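Long-range contacts in synaptonemal complex protein 2 (Mus musculus, PDB 5IWZ), which helps build the axial and lateral elements of synaptonemal complexes in meiotic prophase and is required for inserting SYCP3 into them and for normal chromosome synapsis: residues Arg279-Phe284 against Asp310-Ser315; Ile171-Leu176 against Tyr216-Gly221; Ser315-Phe320 against Ala333-Glu338; Met245-Asn250 against Asn272-Asp277. All coordinates share one frame; numbering follows the deposited sequence.

Contact 1: residues Arg279-Phe284 against Asp310-Ser315; sequences RRVYTF and DFNLGS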
loop_
_atom_site.group_PDB
_atom_site.type_symbol
_atom_site.label_atom_id
_atom_site.label_comp_id
_atom_site.label_asym_id
_atom_site.label_seq_id
_atom_site.Cartn_x
_atom_site.Cartn_y
_atom_site.Cartn_z
ATOM N N ARG A 279 10.469 15.975 13.659
ATOM C CA ARG A 279 9.755 15.515 12.474
ATOM C C ARG A 279 10.438 14.285 11.893
ATOM O O ARG A 279 11.641 14.064 12.071
ATOM C CB ARG A 279 9.679 16.613 11.409
ATOM C CG ARG A 279 10.978 16.838 10.644
ATOM C CD ARG A 279 11.226 18.325 10.437
ATOM N NE ARG A 279 10.424 18.898 9.373
ATOM C CZ ARG A 279 10.515 20.163 8.979
ATOM N NH1 ARG A 279 11.352 20.993 9.591
ATOM N NH2 ARG A 279 9.756 20.592 7.985
ATOM N N ARG A 280 9.650 13.476 11.195
ATOM C CA ARG A 280 10.166 12.299 10.526
ATOM C C ARG A 280 9.975 12.358 9.018
ATOM O O ARG A 280 10.273 11.371 8.325
ATOM C CB ARG A 280 9.505 11.042 11.112
ATOM C CG ARG A 280 9.654 10.896 12.612
ATOM C CD ARG A 280 11.070 10.570 13.036
ATOM N NE ARG A 280 11.479 9.244 12.572
ATOM C CZ ARG A 280 12.739 8.824 12.546
ATOM N NH1 ARG A 280 13.712 9.629 12.956
ATOM N NH2 ARG A 280 13.030 7.610 12.100
ATOM N N VAL A 281 9.475 13.480 8.494
ATOM C CA VAL A 281 9.401 13.748 7.062
ATOM C C VAL A 281 9.948 15.154 6.833
ATOM O O VAL A 281 9.406 16.120 7.375
ATOM C CB VAL A 281 7.968 13.638 6.520
ATOM C CG1 VAL A 281 7.932 14.029 5.058
ATOM C CG2 VAL A 281 7.427 12.219 6.699
ATOM N N TYR A 282 11.009 15.264 6.030
ATOM C CA TYR A 282 11.578 16.535 5.621
ATOM C C TYR A 282 11.159 16.804 4.189
ATOM O O TYR A 282 11.490 16.024 3.285
ATOM C CB TYR A 282 13.103 16.517 5.728
ATOM C CG TYR A 282 13.614 16.819 7.111
ATOM C CD1 TYR A 282 13.971 18.114 7.478
ATOM C CD2 TYR A 282 13.737 15.812 8.050
ATOM C CE1 TYR A 282 14.435 18.393 8.759
ATOM C CE2 TYR A 282 14.196 16.081 9.330
ATOM C CZ TYR A 282 14.541 17.374 9.679
ATOM O OH TYR A 282 15.000 17.626 10.955
ATOM N N THR A 283 10.445 17.905 3.983
ATOM C CA THR A 283 9.972 18.310 2.663
ATOM C C THR A 283 10.712 19.568 2.203
ATOM O O THR A 283 10.644 20.601 2.866
ATOM C CB THR A 283 8.468 18.552 2.705
ATOM O OG1 THR A 283 7.808 17.312 2.990
ATOM C CG2 THR A 283 7.985 19.092 1.386
ATOM N N PHE A 284 11.431 19.475 1.056
ATOM C CA PHE A 284 12.144 20.627 0.513
ATOM C C PHE A 284 11.555 21.038 -0.828
ATOM O O PHE A 284 11.211 20.171 -1.640
ATOM C CB PHE A 284 13.645 20.337 0.298
ATOM C CG PHE A 284 14.422 20.140 1.571
ATOM C CD1 PHE A 284 14.506 21.144 2.509
ATOM C CD2 PHE A 284 15.075 18.945 1.821
ATOM C CE1 PHE A 284 15.225 20.968 3.680
ATOM C CE2 PHE A 284 15.796 18.760 2.990
ATOM C CZ PHE A 284 15.869 19.776 3.919
ATOM N N ASP A 310 10.003 14.866 -0.821
ATOM C CA ASP A 310 9.773 14.379 0.539
ATOM C C ASP A 310 10.857 13.383 0.908
ATOM O O ASP A 310 11.070 12.398 0.193
ATOM C CB ASP A 310 8.388 13.749 0.658
ATOM C CG ASP A 310 7.302 14.754 0.385
ATOM O OD1 ASP A 310 7.304 15.811 1.057
ATOM O OD2 ASP A 310 6.513 14.540 -0.558
ATOM N N PHE A 311 11.561 13.674 1.996
ATOM C CA PHE A 311 12.616 12.826 2.534
ATOM C C PHE A 311 12.025 12.099 3.730
ATOM O O PHE A 311 11.730 12.727 4.748
ATOM C CB PHE A 311 13.829 13.659 2.950
ATOM C CG PHE A 311 14.591 14.264 1.797
ATOM C CD1 PHE A 311 15.830 13.745 1.414
ATOM C CD2 PHE A 311 14.092 15.368 1.117
ATOM C CE1 PHE A 311 16.549 14.307 0.359
ATOM C CE2 PHE A 311 14.810 15.938 0.068
ATOM C CZ PHE A 311 16.036 15.414 -0.311
ATOM N N ASN A 312 11.869 10.782 3.617
ATOM C CA ASN A 312 11.057 9.999 4.553
ATOM C C ASN A 312 11.954 9.215 5.500
ATOM O O ASN A 312 12.493 8.170 5.134
ATOM C CB ASN A 312 10.129 9.079 3.775
ATOM C CG ASN A 312 9.182 9.859 2.886
ATOM O OD1 ASN A 312 8.401 10.697 3.370
ATOM N ND2 ASN A 312 9.265 9.618 1.575
ATOM N N LEU A 313 12.083 9.708 6.737
ATOM C CA LEU A 313 13.030 9.133 7.687
ATOM C C LEU A 313 12.549 7.802 8.248
ATOM O O LEU A 313 13.367 6.973 8.668
ATOM C CB LEU A 313 13.282 10.111 8.835
ATOM C CG LEU A 313 14.284 11.249 8.655
ATOM C CD1 LEU A 313 14.105 11.985 7.320
ATOM C CD2 LEU A 313 14.132 12.219 9.842
ATOM N N GLY A 314 11.243 7.570 8.272
ATOM C CA GLY A 314 10.763 6.285 8.748
ATOM C C GLY A 314 10.972 5.182 7.730
ATOM O O GLY A 314 11.417 4.080 8.068
ATOM N N SER A 315 10.656 5.460 6.472
ATOM C CA SER A 315 10.705 4.456 5.426
ATOM C C SER A 315 12.010 4.465 4.650
ATOM O O SER A 315 12.202 3.602 3.785
ATOM C CB SER A 315 9.537 4.666 4.470
ATOM O OG SER A 315 9.552 5.998 3.996
#
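Antiparallel pairing of an outermost sheet strand with its neighbour, here in the Spt16M-like domain, brings Tyr282 opposite Phe311 as a hydrogen-bonded pair. Tyr282 N gives its hydrogen to Phe311 O at 2.9 Å, and Phe311 N returns one to Tyr282 O at 2.7 Å. Two residues on, Leu313 N reaches Arg280 O and carries the pairing past the end of the strand. On the face of Tyr282 and Phe311, Leu313 CD2 meets the edge of the tyrosine ring at CE2, 3.9 Å away, while Phe284 turns an edge toward the face of Phe311 in an offset edge-to-face pair, planes 72° apart; Val386 of helix 383-390 touches the side chains of all three aromatic residues. The guanidinium of Arg280, its chain bent at chi2 and chi3, folds back to lay one face over Leu313 CB. On the face of Val281 and Thr283 the neighbours are polar and helical: Asn312 OD1 accepts from Tyr216 N, and Asp310 OD2 forms a salt bridge with Arg265. With its hydroxyl anti to the carbonyl carbon (chi1 -65°), Thr283 runs alongside Asp310, and OG1 donates to Asp310 OD1 at a modelled 2.5 Å, a short and therefore doubtful length.

Contact 2: residues Ile171-Leu176 against Tyr216-Gly221; sequences IQQEAL and YELQVG
Gln173 and Glu217 cross at about a right angle between helical segments 171-176 and 216-221, whose axes make an angle of 28° and approach to 10.0 Å. Although the chains cross, their flat ends are stacked: amide and carboxylate planes lie 9° apart, with Gln173 CD 3.8 Å from Glu217 CD. The stack involves no direct hydrogen bond; Gln173 NE2 instead donates to Asp215 OD2, which also accepts from Leu218 N. A water joins the pair by another route, giving one hydrogen to Gln173 O at 2.6 Å and the other to Glu217 OE2 at 3.0 Å. Leu218 meets the glutamine chain nearly at right angles as well, pressing CD2 to 3.6 Å from Gln173 CG, while its CD1 comes near Gln172 OE1; the amide nitrogen of that glutamine, NE2, hydrogen-bonds Leu161 O. Leu176 reaches across with CG anti to the backbone N (chi1 180°), setting CD2 3.5 Å from Gly221 C, so that the leucine packs directly on the backbone of the facing helix. Helix 169-185, in the armadillo-repeat-like region, is backed by helices 123-141 and 144-163, and helix 216-229 by helix 260-274.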
loop_
_atom_site.group_PDB
_atom_site.type_symbol
_atom_site.label_atom_id
_atom_site.label_comp_id
_atom_site.label_asym_id
_atom_site.label_seq_id
_atom_site.Cartn_x
_atom_site.Cartn_y
_atom_site.Cartn_z
ATOM N N ILE A 171 3.930 -2.680 3.286
ATOM C CA ILE A 171 2.699 -3.400 3.595
ATOM C C ILE A 171 1.628 -2.429 4.071
ATOM O O ILE A 171 0.467 -2.486 3.646
ATOM C CB ILE A 171 2.985 -4.495 4.634
ATOM C CG1 ILE A 171 3.900 -5.553 4.019
ATOM C CG2 ILE A 171 1.674 -5.097 5.163
ATOM C CD1 ILE A 171 4.378 -6.554 5.032
ATOM N N GLN A 172 2.006 -1.499 4.939
ATOM C CA GLN A 172 1.039 -0.501 5.374
ATOM C C GLN A 172 0.545 0.321 4.196
ATOM O O GLN A 172 -0.654 0.597 4.099
ATOM C CB GLN A 172 1.649 0.385 6.459
ATOM C CG GLN A 172 2.061 -0.403 7.691
ATOM C CD GLN A 172 2.869 0.422 8.658
ATOM O OE1 GLN A 172 3.639 1.278 8.248
ATOM N NE2 GLN A 172 2.703 0.164 9.955
ATOM N N GLN A 173 1.444 0.701 3.273
ATOM C CA GLN A 173 1.020 1.508 2.127
ATOM C C GLN A 173 0.009 0.754 1.269
ATOM O O GLN A 173 -0.975 1.333 0.788
ATOM C CB GLN A 173 2.235 1.931 1.282
ATOM C CG GLN A 173 3.113 2.989 1.936
ATOM C CD GLN A 173 4.427 3.267 1.174
ATOM O OE1 GLN A 173 4.779 2.563 0.215
ATOM N NE2 GLN A 173 5.152 4.306 1.609
ATOM N N GLU A 174 0.252 -0.540 1.051
ATOM C CA GLU A 174 -0.667 -1.358 0.269
ATOM C C GLU A 174 -2.028 -1.478 0.957
ATOM O O GLU A 174 -3.078 -1.337 0.316
ATOM C CB GLU A 174 -0.031 -2.738 0.044
ATOM C CG GLU A 174 -0.979 -3.814 -0.458
ATOM C CD GLU A 174 -1.541 -3.485 -1.824
ATOM O OE1 GLU A 174 -0.951 -2.622 -2.526
ATOM O OE2 GLU A 174 -2.585 -4.075 -2.192
ATOM N N ALA A 175 -2.028 -1.728 2.269
ATOM C CA ALA A 175 -3.290 -1.890 2.988
ATOM C C ALA A 175 -4.057 -0.574 3.069
ATOM O O ALA A 175 -5.277 -0.539 2.858
ATOM C CB ALA A 175 -3.030 -2.426 4.391
ATOM N N LEU A 176 -3.353 0.514 3.391
ATOM C CA LEU A 176 -4.001 1.809 3.524
ATOM C C LEU A 176 -4.655 2.236 2.213
ATOM O O LEU A 176 -5.752 2.806 2.210
ATOM C CB LEU A 176 -2.971 2.837 3.998
ATOM C CG LEU A 176 -3.403 4.279 4.211
ATOM C CD1 LEU A 176 -4.609 4.270 5.109
ATOM C CD2 LEU A 176 -2.253 5.096 4.840
ATOM N N TYR A 216 5.756 10.223 3.793
ATOM C CA TYR A 216 4.755 11.181 3.328
ATOM C C TYR A 216 3.532 10.477 2.736
ATOM O O TYR A 216 2.390 10.906 2.958
ATOM C CB TYR A 216 5.375 12.142 2.310
ATOM C CG TYR A 216 4.394 13.203 1.915
ATOM C CD1 TYR A 216 3.602 13.057 0.797
ATOM C CD2 TYR A 216 4.187 14.310 2.725
ATOM C CE1 TYR A 216 2.685 14.017 0.462
ATOM C CE2 TYR A 216 3.258 15.246 2.413
ATOM C CZ TYR A 216 2.504 15.086 1.284
ATOM O OH TYR A 216 1.578 16.009 0.938
ATOM N N GLU A 217 3.745 9.399 1.975
ATOM C CA GLU A 217 2.612 8.693 1.371
ATOM C C GLU A 217 1.669 8.130 2.436
ATOM O O GLU A 217 0.442 8.195 2.297
ATOM C CB GLU A 217 3.107 7.561 0.462
ATOM C CG GLU A 217 1.962 6.642 -0.028
ATOM C CD GLU A 217 2.405 5.587 -1.059
ATOM O OE1 GLU A 217 3.448 5.766 -1.721
ATOM O OE2 GLU A 217 1.687 4.579 -1.227
ATOM N N LEU A 218 2.222 7.575 3.506
ATOM C CA LEU A 218 1.376 7.091 4.585
ATOM C C LEU A 218 0.689 8.246 5.307
ATOM O O LEU A 218 -0.470 8.116 5.714
ATOM C CB LEU A 218 2.200 6.241 5.550
ATOM C CG LEU A 218 2.574 4.848 5.050
ATOM C CD1 LEU A 218 3.537 4.233 6.032
ATOM C CD2 LEU A 218 1.315 3.919 4.883
ATOM N N GLN A 219 1.373 9.391 5.455
ATOM C CA GLN A 219 0.740 10.550 6.082
ATOM C C GLN A 219 -0.508 10.967 5.314
ATOM O O GLN A 219 -1.563 11.225 5.910
ATOM C CB GLN A 219 1.715 11.731 6.175
ATOM C CG GLN A 219 2.763 11.653 7.290
ATOM C CD GLN A 219 3.606 12.939 7.401
ATOM O OE1 GLN A 219 4.098 13.454 6.405
ATOM N NE2 GLN A 219 3.748 13.461 8.623
ATOM N N VAL A 220 -0.409 11.032 3.985
ATOM C CA VAL A 220 -1.553 11.445 3.176
ATOM C C VAL A 220 -2.673 10.421 3.274
ATOM O O VAL A 220 -3.843 10.776 3.448
ATOM C CB VAL A 220 -1.146 11.666 1.706
ATOM C CG1 VAL A 220 -2.370 12.109 0.883
ATOM C CG2 VAL A 220 -0.014 12.659 1.593
ATOM N N GLY A 221 -2.337 9.132 3.142
ATOM C CA GLY A 221 -3.369 8.105 3.185
ATOM C C GLY A 221 -4.124 8.073 4.500
ATOM O O GLY A 221 -5.333 7.820 4.530
HETATM O O HOH W 1 -0.621 3.939 0.528
#

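Contact 3: residues Ser315-Phe320 against Ala333-Glu338; sequences SHTLSF and AVTVPE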
loop_
_atom_site.group_PDB
_atom_site.type_symbol
_atom_site.label_atom_id
_atom_site.label_comp_id
_atom_site.label_asym_id
_atom_site.label_seq_id
_atom_site.Cartn_x
_atom_site.Cartn_y
_atom_site.Cartn_z
ATOM N N SER A 315 10.656 5.460 6.472
ATOM C CA SER A 315 10.705 4.456 5.426
ATOM C C SER A 315 12.010 4.465 4.650
ATOM O O SER A 315 12.202 3.602 3.785
ATOM C CB SER A 315 9.537 4.666 4.470
ATOM O OG SER A 315 9.552 5.998 3.996
ATOM N N HIS A 316 12.894 5.422 4.917
ATOM C CA HIS A 316 14.192 5.523 4.242
ATOM C C HIS A 316 14.010 5.573 2.733
ATOM O O HIS A 316 14.631 4.828 1.973
ATOM C CB HIS A 316 15.122 4.384 4.669
ATOM C CG HIS A 316 15.562 4.499 6.093
ATOM N ND1 HIS A 316 16.741 5.109 6.457
ATOM C CD2 HIS A 316 14.945 4.152 7.250
ATOM C CE1 HIS A 316 16.852 5.097 7.774
ATOM N NE2 HIS A 316 15.773 4.526 8.280
ATOM N N THR A 317 13.113 6.458 2.299
ATOM C CA THR A 317 12.864 6.686 0.886
ATOM C C THR A 317 12.911 8.179 0.606
ATOM O O THR A 317 12.774 9.017 1.504
ATOM C CB THR A 317 11.484 6.151 0.434
ATOM O OG1 THR A 317 10.448 6.915 1.074
ATOM C CG2 THR A 317 11.318 4.672 0.787
ATOM N N LEU A 318 13.067 8.510 -0.661
ATOM C CA LEU A 318 12.797 9.856 -1.139
ATOM C C LEU A 318 11.644 9.741 -2.126
ATOM O O LEU A 318 11.644 8.847 -2.978
ATOM C CB LEU A 318 14.076 10.490 -1.737
ATOM C CG LEU A 318 14.364 11.242 -3.047
ATOM C CD1 LEU A 318 13.200 11.844 -3.774
ATOM C CD2 LEU A 318 15.386 12.345 -2.773
ATOM N N SER A 319 10.636 10.597 -1.978
ATOM C CA SER A 319 9.473 10.478 -2.841
ATOM C C SER A 319 9.002 11.849 -3.285
ATOM O O SER A 319 9.269 12.881 -2.651
ATOM C CB SER A 319 8.310 9.703 -2.168
ATOM O OG SER A 319 7.765 10.440 -1.088
ATOM N N PHE A 320 8.283 11.847 -4.398
ATOM C CA PHE A 320 7.810 13.105 -4.940
ATOM C C PHE A 320 6.772 12.774 -5.990
ATOM O O PHE A 320 6.698 11.638 -6.475
ATOM C CB PHE A 320 8.967 13.938 -5.537
ATOM C CG PHE A 320 9.769 13.207 -6.577
ATOM C CD1 PHE A 320 9.563 13.448 -7.920
ATOM C CD2 PHE A 320 10.724 12.275 -6.217
ATOM C CE1 PHE A 320 10.299 12.770 -8.878
ATOM C CE2 PHE A 320 11.447 11.597 -7.172
ATOM C CZ PHE A 320 11.236 11.848 -8.502
ATOM N N ALA A 333 3.227 9.439 -8.553
ATOM C CA ALA A 333 4.151 9.356 -7.430
ATOM C C ALA A 333 5.398 8.551 -7.811
ATOM O O ALA A 333 5.300 7.482 -8.419
ATOM C CB ALA A 333 3.457 8.718 -6.228
ATOM N N VAL A 334 6.570 9.074 -7.462
ATOM C CA VAL A 334 7.843 8.388 -7.637
ATOM C C VAL A 334 8.429 8.164 -6.251
ATOM O O VAL A 334 8.506 9.101 -5.451
ATOM C CB VAL A 334 8.819 9.206 -8.507
ATOM C CG1 VAL A 334 10.137 8.452 -8.687
ATOM C CG2 VAL A 334 8.186 9.575 -9.846
ATOM N N THR A 335 8.858 6.939 -5.973
ATOM C CA THR A 335 9.477 6.599 -4.699
ATOM C C THR A 335 10.826 5.960 -4.974
ATOM O O THR A 335 10.918 5.071 -5.824
ATOM C CB THR A 335 8.588 5.640 -3.900
ATOM O OG1 THR A 335 7.333 6.278 -3.662
ATOM C CG2 THR A 335 9.238 5.250 -2.585
ATOM N N VAL A 336 11.859 6.413 -4.265
ATOM C CA VAL A 336 13.206 5.843 -4.392
ATOM C C VAL A 336 13.601 5.248 -3.051
ATOM O O VAL A 336 13.941 5.992 -2.128
ATOM C CB VAL A 336 14.247 6.893 -4.831
ATOM C CG1 VAL A 336 15.663 6.264 -4.936
ATOM C CG2 VAL A 336 13.829 7.560 -6.133
ATOM N N PRO A 337 13.618 3.927 -2.912
ATOM C CA PRO A 337 13.997 3.334 -1.632
ATOM C C PRO A 337 15.501 3.193 -1.517
ATOM O O PRO A 337 16.220 3.090 -2.514
ATOM C CB PRO A 337 13.306 1.966 -1.661
ATOM C CG PRO A 337 13.221 1.633 -3.094
ATOM C CD PRO A 337 13.099 2.929 -3.861
ATOM N N GLU A 338 15.973 3.189 -0.271
ATOM C CA GLU A 338 17.412 3.232 -0.057
ATOM C C GLU A 338 18.113 2.023 -0.665
ATOM O O GLU A 338 19.247 2.147 -1.138
ATOM C CB GLU A 338 17.730 3.384 1.441
ATOM C CG GLU A 338 17.555 2.212 2.338
ATOM C CD GLU A 338 18.227 2.454 3.703
ATOM O OE1 GLU A 338 17.773 1.888 4.718
ATOM O OE2 GLU A 338 19.214 3.225 3.759
#
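Phe320 and Val334 form the tight end of this strand pair, whereas His316 and Glu338 form the looser one. Val334 CB sits over one face of the phenylalanine ring, offset toward its rim, in a CH-pi contact 3.9 Å from the centroid. The two side chains lie alongside each other, and Val334 CG1 closes to 3.6 Å from Phe320 CZ. Phe320 CG is held between the backbone N and the carbonyl carbon (chi1 55°), which swings the ring beneath the valine; Phe375 meets it edge-to-face from the other sheet. Backbone bonds clamp this end: Val334 N to Phe320 O is 2.8 Å and almost straight at 174°, and Phe320 N donates to Val334 O at 2.9 Å. Leu318 and Val336 make the second reciprocal pair. At the end of His316 and Glu338, both partly exposed, Glu338 N bonds His316 O only weakly. The carboxylate and imidazole planes are 13° apart, but OE1 stays 3.6 Å from His316 CB and His316 ND1 bonds Val390 O instead. Strands 317-321 and 333-337 form an antiparallel beta hairpin of the Spt16M-like domain; on the other edge of 317-321, His316 and Thr317 both face Asn312 in a G1 beta bulge.

Contact 4: residues Met245-Asn250 against Asn272-Asp277; sequences MDFIAN and NGILGD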
loop_
_atom_site.group_PDB
_atom_site.type_symbol
_atom_site.label_atom_id
_atom_site.label_comp_id
_atom_site.label_asym_id
_atom_site.label_seq_id
_atom_site.Cartn_x
_atom_site.Cartn_y
_atom_site.Cartn_z
ATOM N N MET A 245 -1.190 19.200 20.089
ATOM C CA MET A 245 -0.610 20.512 19.818
ATOM C C MET A 245 -1.652 21.408 19.151
ATOM O O MET A 245 -2.207 21.048 18.109
ATOM C CB MET A 245 0.636 20.385 18.938
ATOM C CG MET A 245 1.078 21.729 18.338
ATOM S SD MET A 245 2.686 21.827 17.485
ATOM C CE MET A 245 3.754 20.918 18.591
ATOM N N ASP A 246 -1.901 22.582 19.745
ATOM C CA ASP A 246 -2.926 23.487 19.218
ATOM C C ASP A 246 -2.639 23.879 17.772
ATOM O O ASP A 246 -3.539 23.851 16.921
ATOM C CB ASP A 246 -3.034 24.729 20.101
ATOM C CG ASP A 246 -3.711 24.441 21.430
ATOM O OD1 ASP A 246 -3.988 25.403 22.178
ATOM O OD2 ASP A 246 -3.967 23.253 21.721
ATOM N N PHE A 247 -1.383 24.236 17.477
ATOM C CA PHE A 247 -0.982 24.574 16.115
ATOM C C PHE A 247 -1.411 23.502 15.118
ATOM O O PHE A 247 -1.915 23.816 14.035
ATOM C CB PHE A 247 0.536 24.779 16.071
ATOM C CG PHE A 247 1.073 25.129 14.712
ATOM C CD1 PHE A 247 1.442 24.130 13.813
ATOM C CD2 PHE A 247 1.246 26.459 14.343
ATOM C CE1 PHE A 247 1.950 24.447 12.562
ATOM C CE2 PHE A 247 1.754 26.788 13.095
ATOM C CZ PHE A 247 2.110 25.777 12.203
ATOM N N ILE A 248 -1.241 22.229 15.476
ATOM C CA ILE A 248 -1.546 21.138 14.553
ATOM C C ILE A 248 -3.053 20.902 14.463
ATOM O O ILE A 248 -3.603 20.715 13.372
ATOM C CB ILE A 248 -0.787 19.861 14.973
ATOM C CG1 ILE A 248 0.727 20.051 14.753
ATOM C CG2 ILE A 248 -1.336 18.632 14.236
ATOM C CD1 ILE A 248 1.596 18.925 15.303
ATOM N N ALA A 249 -3.741 20.901 15.606
ATOM C CA ALA A 249 -5.198 20.767 15.594
ATOM C C ALA A 249 -5.856 21.860 14.754
ATOM O O ALA A 249 -6.805 21.583 14.008
ATOM C CB ALA A 249 -5.739 20.793 17.023
ATOM N N ASN A 250 -5.366 23.109 14.866
ATOM C CA ASN A 250 -5.887 24.216 14.059
ATOM C C ASN A 250 -5.709 23.955 12.562
ATOM O O ASN A 250 -6.640 24.145 11.769
ATOM C CB ASN A 250 -5.188 25.540 14.427
ATOM C CG ASN A 250 -5.508 26.025 15.833
ATOM O OD1 ASN A 250 -6.416 25.518 16.497
ATOM N ND2 ASN A 250 -4.760 27.035 16.289
ATOM N N ASN A 272 4.779 18.777 9.647
ATOM C CA ASN A 272 6.174 18.360 9.671
ATOM C C ASN A 272 7.090 19.543 9.954
ATOM O O ASN A 272 8.153 19.372 10.561
ATOM C CB ASN A 272 6.542 17.676 8.353
ATOM C CG ASN A 272 5.810 16.344 8.167
ATOM O OD1 ASN A 272 5.599 15.591 9.136
ATOM N ND2 ASN A 272 5.391 16.063 6.935
ATOM N N GLY A 273 6.686 20.746 9.540
ATOM C CA GLY A 273 7.478 21.918 9.862
ATOM C C GLY A 273 7.479 22.212 11.348
ATOM O O GLY A 273 8.537 22.401 11.953
ATOM N N ILE A 274 6.295 22.211 11.968
ATOM C CA ILE A 274 6.204 22.604 13.374
ATOM C C ILE A 274 6.892 21.585 14.277
ATOM O O ILE A 274 7.337 21.924 15.378
ATOM C CB ILE A 274 4.734 22.819 13.791
ATOM C CG1 ILE A 274 4.656 23.763 14.993
ATOM C CG2 ILE A 274 4.084 21.506 14.187
ATOM C CD1 ILE A 274 5.514 25.005 14.854
ATOM N N LEU A 275 6.985 20.330 13.849
ATOM C CA LEU A 275 7.610 19.325 14.699
ATOM C C LEU A 275 9.110 19.545 14.857
ATOM O O LEU A 275 9.717 18.917 15.732
ATOM C CB LEU A 275 7.346 17.921 14.140
ATOM C CG LEU A 275 5.903 17.446 14.319
ATOM C CD1 LEU A 275 5.740 16.121 13.634
ATOM C CD2 LEU A 275 5.562 17.334 15.793
ATOM N N GLY A 276 9.713 20.413 14.038
ATOM C CA GLY A 276 11.126 20.728 14.192
ATOM C C GLY A 276 11.972 19.476 14.099
ATOM O O GLY A 276 11.691 18.572 13.315
ATOM N N ASP A 277 12.990 19.387 14.950
ATOM C CA ASP A 277 13.913 18.258 14.899
ATOM C C ASP A 277 13.275 16.942 15.321
ATOM O O ASP A 277 13.942 15.906 15.264
ATOM C CB ASP A 277 15.132 18.568 15.758
ATOM C CG ASP A 277 15.704 19.926 15.449
ATOM O OD1 ASP A 277 14.947 20.914 15.450
ATOM O OD2 ASP A 277 16.908 20.036 15.161
#
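Ile274 leaves helix 260-274 with its CB already against an aromatic ring: this atom lies 3.5 Å from Phe247 CE1 and equally near CD1. From CB the chain divides. CG1 continues anti to the backbone N (chi1 -156°) and moves over the face of Phe247, 3.8 Å from the ring centroid and displaced toward the rim on the CD1 side, where it comes within 3.4 Å of Phe247 CD1. This is a CH-pi contact in which the two side chains approach from opposite directions. The contact joins the N-terminal turn of helix 246-253 to the C-terminal part of helix 260-274, at the surface of the helical part of the chain. The other branch, CG2, meets two partners on the side facing helix 246-253. Met245, at the N-cap position, runs extended through chi1 and chi2 (166° and 170°), which carries SD to 3.6 Å from Ile274 CG2, and Ile248 CG1 closes on the same methyl at 3.7 Å. Whereas Phe247 and Ile274 are exposed, Ile248 is buried and also rests on Val271. Farther along, its CD1 approaches Leu275 CD2 at 4.3 Å, the widest of the apolar touches.

How the contacts relate
From the N terminus, contact 2 comes first, closing a mainly helical loop from helix 169-185 to helix 216-229. Contact 4 follows, returning helix 260-274 to helix 246-253; contact 1 then closes a loop between strands 281-285 and 308-312, and contact 3 closes the hairpin of strands 317-321 and 333-337. All four are in series, none nesting or crossing, and contacts 1 and 3 share Ser315 and one four-stranded sheet, held by backbone bonds such as Asp310 N to Ser319 O. Where contacts 1 and 2 meet, the sheet joins the helices, through a probable hydrogen bond from Tyr216 N to Asn312 OD1. Gln219 and Asn272 link contacts 2 and 4, whose centres lie about 21 Å apart.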